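Local coordinates for protein farnesyltransferase, putative (Trypanosoma cruzi, PDB 3WCA) that probably condenses two molecules of farnesyl diphosphate into squalene with NADPH or NADH, a magnesium-dependent step on the route to lanosterol, at residues Phe88-Met99 with Leu111-Tyr121. The protein carries 1 engineered substitution. Residues are numbered along the deposited sequence; the frame is centred on the assembly and turned at random.
Sequences FHEHLHDTTWCM and LERYTHVTRAY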
loop_
_atom_site.group_PDB
_atom_site.type_symbol
_atom_site.label_atom_id
_atom_site.label_comp_id
_atom_site.label_asym_id
_atom_site.label_seq_id
_atom_site.Cartn_x
_atom_site.Cartn_y
_atom_site.Cartn_z
ATOM N N PHE A 88 -13.000 -8.288 14.742
ATOM C CA PHE A 88 -12.762 -9.073 13.552
ATOM C C PHE A 88 -11.675 -10.090 13.817
ATOM O O PHE A 88 -11.787 -11.236 13.407
ATOM C CB PHE A 88 -12.345 -8.189 12.385
ATOM C CG PHE A 88 -12.680 -8.773 11.050
ATOM C CD1 PHE A 88 -13.972 -8.666 10.540
ATOM C CD2 PHE A 88 -11.713 -9.439 10.304
ATOM C CE1 PHE A 88 -14.296 -9.214 9.299
ATOM C CE2 PHE A 88 -12.025 -9.988 9.064
ATOM C CZ PHE A 88 -13.322 -9.874 8.560
ATOM N N HIS A 89 -10.626 -9.667 14.512
ATOM C CA HIS A 89 -9.515 -10.560 14.822
ATOM C C HIS A 89 -9.945 -11.762 15.666
ATOM O O HIS A 89 -9.330 -12.825 15.592
ATOM C CB HIS A 89 -8.405 -9.797 15.549
ATOM C CG HIS A 89 -8.713 -9.492 16.983
ATOM N ND1 HIS A 89 -9.794 -8.726 17.368
ATOM C CD2 HIS A 89 -8.077 -9.845 18.125
ATOM C CE1 HIS A 89 -9.809 -8.621 18.685
ATOM N NE2 HIS A 89 -8.777 -9.290 19.168
ATOM N N GLU A 90 -10.997 -11.601 16.464
ATOM C CA GLU A 90 -11.468 -12.701 17.301
ATOM C C GLU A 90 -12.022 -13.849 16.466
ATOM O O GLU A 90 -11.929 -15.008 16.864
ATOM C CB GLU A 90 -12.530 -12.207 18.296
ATOM C CG GLU A 90 -11.956 -11.260 19.352
ATOM C CD GLU A 90 -12.997 -10.699 20.308
ATOM O OE1 GLU A 90 -12.644 -9.788 21.095
ATOM O OE2 GLU A 90 -14.158 -11.165 20.277
ATOM N N HIS A 91 -12.578 -13.532 15.301
ATOM C CA HIS A 91 -13.145 -14.552 14.428
ATOM C C HIS A 91 -12.101 -15.492 13.820
ATOM O O HIS A 91 -12.441 -16.555 13.299
ATOM C CB HIS A 91 -13.951 -13.894 13.313
ATOM C CG HIS A 91 -14.970 -12.917 13.808
ATOM N ND1 HIS A 91 -15.780 -13.176 14.892
ATOM C CD2 HIS A 91 -15.321 -11.689 13.360
ATOM C CE1 HIS A 91 -16.586 -12.149 15.091
ATOM N NE2 HIS A 91 -16.328 -11.234 14.175
ATOM N N LEU A 92 -10.836 -15.098 13.879
ATOM C CA LEU A 92 -9.758 -15.922 13.337
ATOM C C LEU A 92 -9.741 -17.325 13.946
ATOM O O LEU A 92 -9.265 -18.276 13.324
ATOM C CB LEU A 92 -8.404 -15.242 13.580
ATOM C CG LEU A 92 -7.779 -14.390 12.470
ATOM C CD1 LEU A 92 -8.827 -13.957 11.445
ATOM C CD2 LEU A 92 -7.100 -13.189 13.104
ATOM N N HIS A 93 -10.266 -17.447 15.161
ATOM C CA HIS A 93 -10.300 -18.725 15.862
ATOM C C HIS A 93 -11.690 -19.359 15.857
ATOM O O HIS A 93 -11.952 -20.296 16.607
ATOM C CB HIS A 93 -9.833 -18.533 17.306
ATOM C CG HIS A 93 -8.451 -17.968 17.427
ATOM N ND1 HIS A 93 -7.326 -18.657 17.021
ATOM C CD2 HIS A 93 -8.012 -16.778 17.901
ATOM C CE1 HIS A 93 -6.255 -17.915 17.240
ATOM N NE2 HIS A 93 -6.643 -16.771 17.773
ATOM N N ASP A 94 -12.580 -18.852 15.011
ATOM C CA ASP A 94 -13.940 -19.376 14.929
ATOM C C ASP A 94 -14.224 -19.848 13.506
ATOM O O ASP A 94 -14.792 -19.115 12.697
ATOM C CB ASP A 94 -14.938 -18.286 15.334
ATOM C CG ASP A 94 -16.375 -18.772 15.322
ATOM O OD1 ASP A 94 -16.608 -19.911 14.868
ATOM O OD2 ASP A 94 -17.270 -18.014 15.757
ATOM N N THR A 95 -13.839 -21.086 13.218
ATOM C CA THR A 95 -14.005 -21.674 11.891
ATOM C C THR A 95 -15.426 -21.730 11.333
ATOM O O THR A 95 -15.642 -22.262 10.243
ATOM C CB THR A 95 -13.425 -23.102 11.847
ATOM O OG1 THR A 95 -14.023 -23.889 12.883
ATOM C CG2 THR A 95 -11.917 -23.076 12.046
ATOM N N THR A 96 -16.395 -21.189 12.060
ATOM C CA THR A 96 -17.769 -21.213 11.576
ATOM C C THR A 96 -18.281 -19.811 11.274
ATOM O O THR A 96 -19.372 -19.638 10.730
ATOM C CB THR A 96 -18.718 -21.904 12.598
ATOM O OG1 THR A 96 -20.050 -21.931 12.072
ATOM C CG2 THR A 96 -18.731 -21.162 13.919
ATOM N N TRP A 97 -17.478 -18.810 11.607
ATOM C CA TRP A 97 -17.873 -17.430 11.374
ATOM C C TRP A 97 -17.799 -17.010 9.901
ATOM O O TRP A 97 -16.947 -17.487 9.148
ATOM C CB TRP A 97 -16.999 -16.486 12.201
ATOM C CG TRP A 97 -17.482 -15.082 12.146
ATOM C CD1 TRP A 97 -18.394 -14.500 12.974
ATOM C CD2 TRP A 97 -17.143 -14.097 11.165
ATOM N NE1 TRP A 97 -18.647 -13.212 12.570
ATOM C CE2 TRP A 97 -17.892 -12.937 11.459
ATOM C CE3 TRP A 97 -16.277 -14.080 10.061
ATOM C CZ2 TRP A 97 -17.806 -11.770 10.692
ATOM C CZ3 TRP A 97 -16.192 -12.921 9.298
ATOM C CH2 TRP A 97 -16.953 -11.782 9.619
ATOM N N CYS A 98 -18.707 -16.118 9.506
ATOM C CA CYS A 98 -18.762 -15.579 8.148
ATOM C C CYS A 98 -19.773 -14.427 8.097
ATOM O O CYS A 98 -20.613 -14.291 8.988
ATOM C CB CYS A 98 -19.133 -16.671 7.137
ATOM S SG CYS A 98 -20.837 -17.240 7.200
ATOM N N MET A 99 -19.678 -13.595 7.061
ATOM C CA MET A 99 -20.562 -12.438 6.902
ATOM C C MET A 99 -21.289 -12.509 5.558
ATOM O O MET A 99 -20.658 -12.690 4.512
ATOM C CB MET A 99 -19.731 -11.158 6.993
ATOM C CG MET A 99 -20.531 -9.901 7.234
ATOM S SD MET A 99 -19.439 -8.499 7.472
ATOM C CE MET A 99 -19.012 -8.664 9.202
ATOM N N LEU A 111 -15.992 -12.933 2.303
ATOM C CA LEU A 111 -16.619 -12.901 3.608
ATOM C C LEU A 111 -17.634 -14.025 3.822
ATOM O O LEU A 111 -17.668 -14.614 4.894
ATOM C CB LEU A 111 -17.267 -11.535 3.836
ATOM C CG LEU A 111 -16.242 -10.409 3.990
ATOM C CD1 LEU A 111 -16.941 -9.064 3.932
ATOM C CD2 LEU A 111 -15.498 -10.571 5.308
ATOM N N GLU A 112 -18.443 -14.332 2.807
ATOM C CA GLU A 112 -19.449 -15.391 2.936
ATOM C C GLU A 112 -18.824 -16.764 3.129
ATOM O O GLU A 112 -19.331 -17.583 3.896
ATOM C CB GLU A 112 -20.366 -15.415 1.713
ATOM C CG GLU A 112 -21.096 -14.106 1.478
ATOM C CD GLU A 112 -21.961 -14.128 0.236
ATOM O OE1 GLU A 112 -21.493 -14.627 -0.805
ATOM O OE2 GLU A 112 -23.105 -13.633 0.299
ATOM N N ARG A 113 -17.723 -17.020 2.432
ATOM C CA ARG A 113 -17.033 -18.296 2.554
ATOM C C ARG A 113 -15.741 -18.076 3.328
ATOM O O ARG A 113 -14.733 -18.736 3.081
ATOM C CB ARG A 113 -16.728 -18.867 1.168
ATOM C CG ARG A 113 -17.971 -19.203 0.359
ATOM C CD ARG A 113 -17.612 -19.744 -1.019
ATOM N NE ARG A 113 -16.974 -21.059 -0.973
ATOM C CZ ARG A 113 -16.355 -21.618 -2.009
ATOM N NH1 ARG A 113 -16.289 -20.973 -3.167
ATOM N NH2 ARG A 113 -15.803 -22.819 -1.893
ATOM N N TYR A 114 -15.793 -17.151 4.280
ATOM C CA TYR A 114 -14.638 -16.807 5.103
ATOM C C TYR A 114 -14.116 -17.991 5.916
ATOM O O TYR A 114 -13.056 -17.911 6.539
ATOM C CB TYR A 114 -15.008 -15.659 6.044
ATOM C CG TYR A 114 -13.822 -14.967 6.681
ATOM C CD1 TYR A 114 -13.001 -14.117 5.935
ATOM C CD2 TYR A 114 -13.537 -15.139 8.034
ATOM C CE1 TYR A 114 -11.930 -13.452 6.523
ATOM C CE2 TYR A 114 -12.467 -14.480 8.632
ATOM C CZ TYR A 114 -11.672 -13.635 7.871
ATOM O OH TYR A 114 -10.637 -12.960 8.462
ATOM N N THR A 115 -14.856 -19.093 5.904
ATOM C CA THR A 115 -14.445 -20.277 6.646
ATOM C C THR A 115 -13.106 -20.824 6.161
ATOM O O THR A 115 -12.268 -21.245 6.961
ATOM C CB THR A 115 -15.481 -21.404 6.517
ATOM O OG1 THR A 115 -16.783 -20.894 6.814
ATOM C CG2 THR A 115 -15.158 -22.529 7.482
ATOM N N HIS A 116 -12.904 -20.824 4.848
ATOM C CA HIS A 116 -11.662 -21.353 4.293
ATOM C C HIS A 116 -10.431 -20.644 4.817
ATOM O O HIS A 116 -9.389 -21.260 5.004
ATOM C CB HIS A 116 -11.674 -21.278 2.770
ATOM C CG HIS A 116 -12.733 -22.118 2.136
ATOM N ND1 HIS A 116 -13.899 -21.587 1.629
ATOM C CD2 HIS A 116 -12.813 -23.456 1.944
ATOM C CE1 HIS A 116 -14.653 -22.562 1.151
ATOM N NE2 HIS A 116 -14.017 -23.706 1.330
ATOM N N VAL A 117 -10.560 -19.345 5.055
ATOM C CA VAL A 117 -9.450 -18.546 5.553
ATOM C C VAL A 117 -9.124 -18.884 7.003
ATOM O O VAL A 117 -7.962 -19.050 7.363
ATOM C CB VAL A 117 -9.765 -17.032 5.464
ATOM C CG1 VAL A 117 -8.534 -16.229 5.831
ATOM C CG2 VAL A 117 -10.237 -16.682 4.073
ATOM N N THR A 118 -10.151 -18.973 7.842
ATOM C CA THR A 118 -9.921 -19.287 9.249
ATOM C C THR A 118 -9.383 -20.702 9.408
ATOM O O THR A 118 -8.548 -20.955 10.278
ATOM C CB THR A 118 -11.198 -19.123 10.078
ATOM O OG1 THR A 118 -12.238 -19.932 9.520
ATOM C CG2 THR A 118 -11.633 -17.665 10.087
ATOM N N ARG A 119 -9.847 -21.627 8.574
ATOM C CA ARG A 119 -9.348 -23.002 8.660
ATOM C C ARG A 119 -7.863 -22.993 8.338
ATOM O O ARG A 119 -7.046 -23.492 9.106
ATOM C CB ARG A 119 -10.051 -23.921 7.664
ATOM C CG ARG A 119 -11.534 -24.080 7.870
ATOM C CD ARG A 119 -12.019 -25.285 7.094
ATOM N NE ARG A 119 -13.471 -25.318 6.974
ATOM C CZ ARG A 119 -14.173 -26.434 6.808
ATOM N NH1 ARG A 119 -13.553 -27.610 6.748
ATOM N NH2 ARG A 119 -15.491 -26.374 6.690
ATOM N N ALA A 120 -7.529 -22.428 7.181
ATOM C CA ALA A 120 -6.144 -22.335 6.744
ATOM C C ALA A 120 -5.336 -21.654 7.839
ATOM O O ALA A 120 -4.192 -22.022 8.114
ATOM C CB ALA A 120 -6.063 -21.528 5.461
ATOM N N TYR A 121 -5.948 -20.658 8.466
ATOM C CA TYR A 121 -5.306 -19.911 9.537
ATOM C C TYR A 121 -4.936 -20.829 10.701
ATOM O O TYR A 121 -3.822 -20.762 11.223
ATOM C CB TYR A 121 -6.254 -18.819 10.035
ATOM C CG TYR A 121 -5.751 -18.031 11.223
ATOM C CD1 TYR A 121 -4.996 -16.871 11.049
ATOM C CD2 TYR A 121 -6.049 -18.436 12.526
ATOM C CE1 TYR A 121 -4.551 -16.129 12.145
ATOM C CE2 TYR A 121 -5.608 -17.705 13.628
ATOM C CZ TYR A 121 -4.862 -16.553 13.431
ATOM O OH TYR A 121 -4.430 -15.824 14.513
HETATM O O HOH W 1 -3.558 -15.477 17.654
#
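An aromatic cluster of Phe88, Trp97 and Tyr114 joins the loop ahead of helix 105-112 to the bend between that helix and helix 115-122. The contact lies at the periphery of the all-helical squalene synthase fold. Phe88 and Trp97 each turn an edge toward the same face of Tyr114, in offset edge-to-face pairs. Trp97 stands almost perpendicular to it, planes at 87°, and its CE3 lies 3.6 Å from Tyr114 CD2. Phe88 is tilted more, at 65°, and its CE2 comes 3.3 Å from Tyr114 OH. Tyr114 CG is anti to the backbone N (chi1 -165°), which turns one face of the ring toward both. Leu92 CD1 also packs against the hydroxyl, at 3.6 Å.

Tyr121, farther along helix 115-122, takes Leu92 CG over one ring face, 3.8 Å from the centroid, a CH-pi contact. The edge of the same tyrosine meets the face of His93. Its hydroxyl is bonded to Gln129 O and also accepts from a water.

At the other end the backbones meet. Met99 N donates to Leu111 O (3.1 Å). Cys98 CB rests 3.4 Å from Glu112 O. Phe88 and Leu111 reach on to Ala66 of helix 51-72, the helix that carries the magnesium ligands Asp68, Glu71 and Asp72.

The contact is mainly apolar and aromatic. Its direct polar link is one backbone bond. The buried Tyr114 OH has no hydrogen-bond partner in the model, so across this contact its side chain meets its neighbours through ring packing and the touch of Leu92, not through a polar bond.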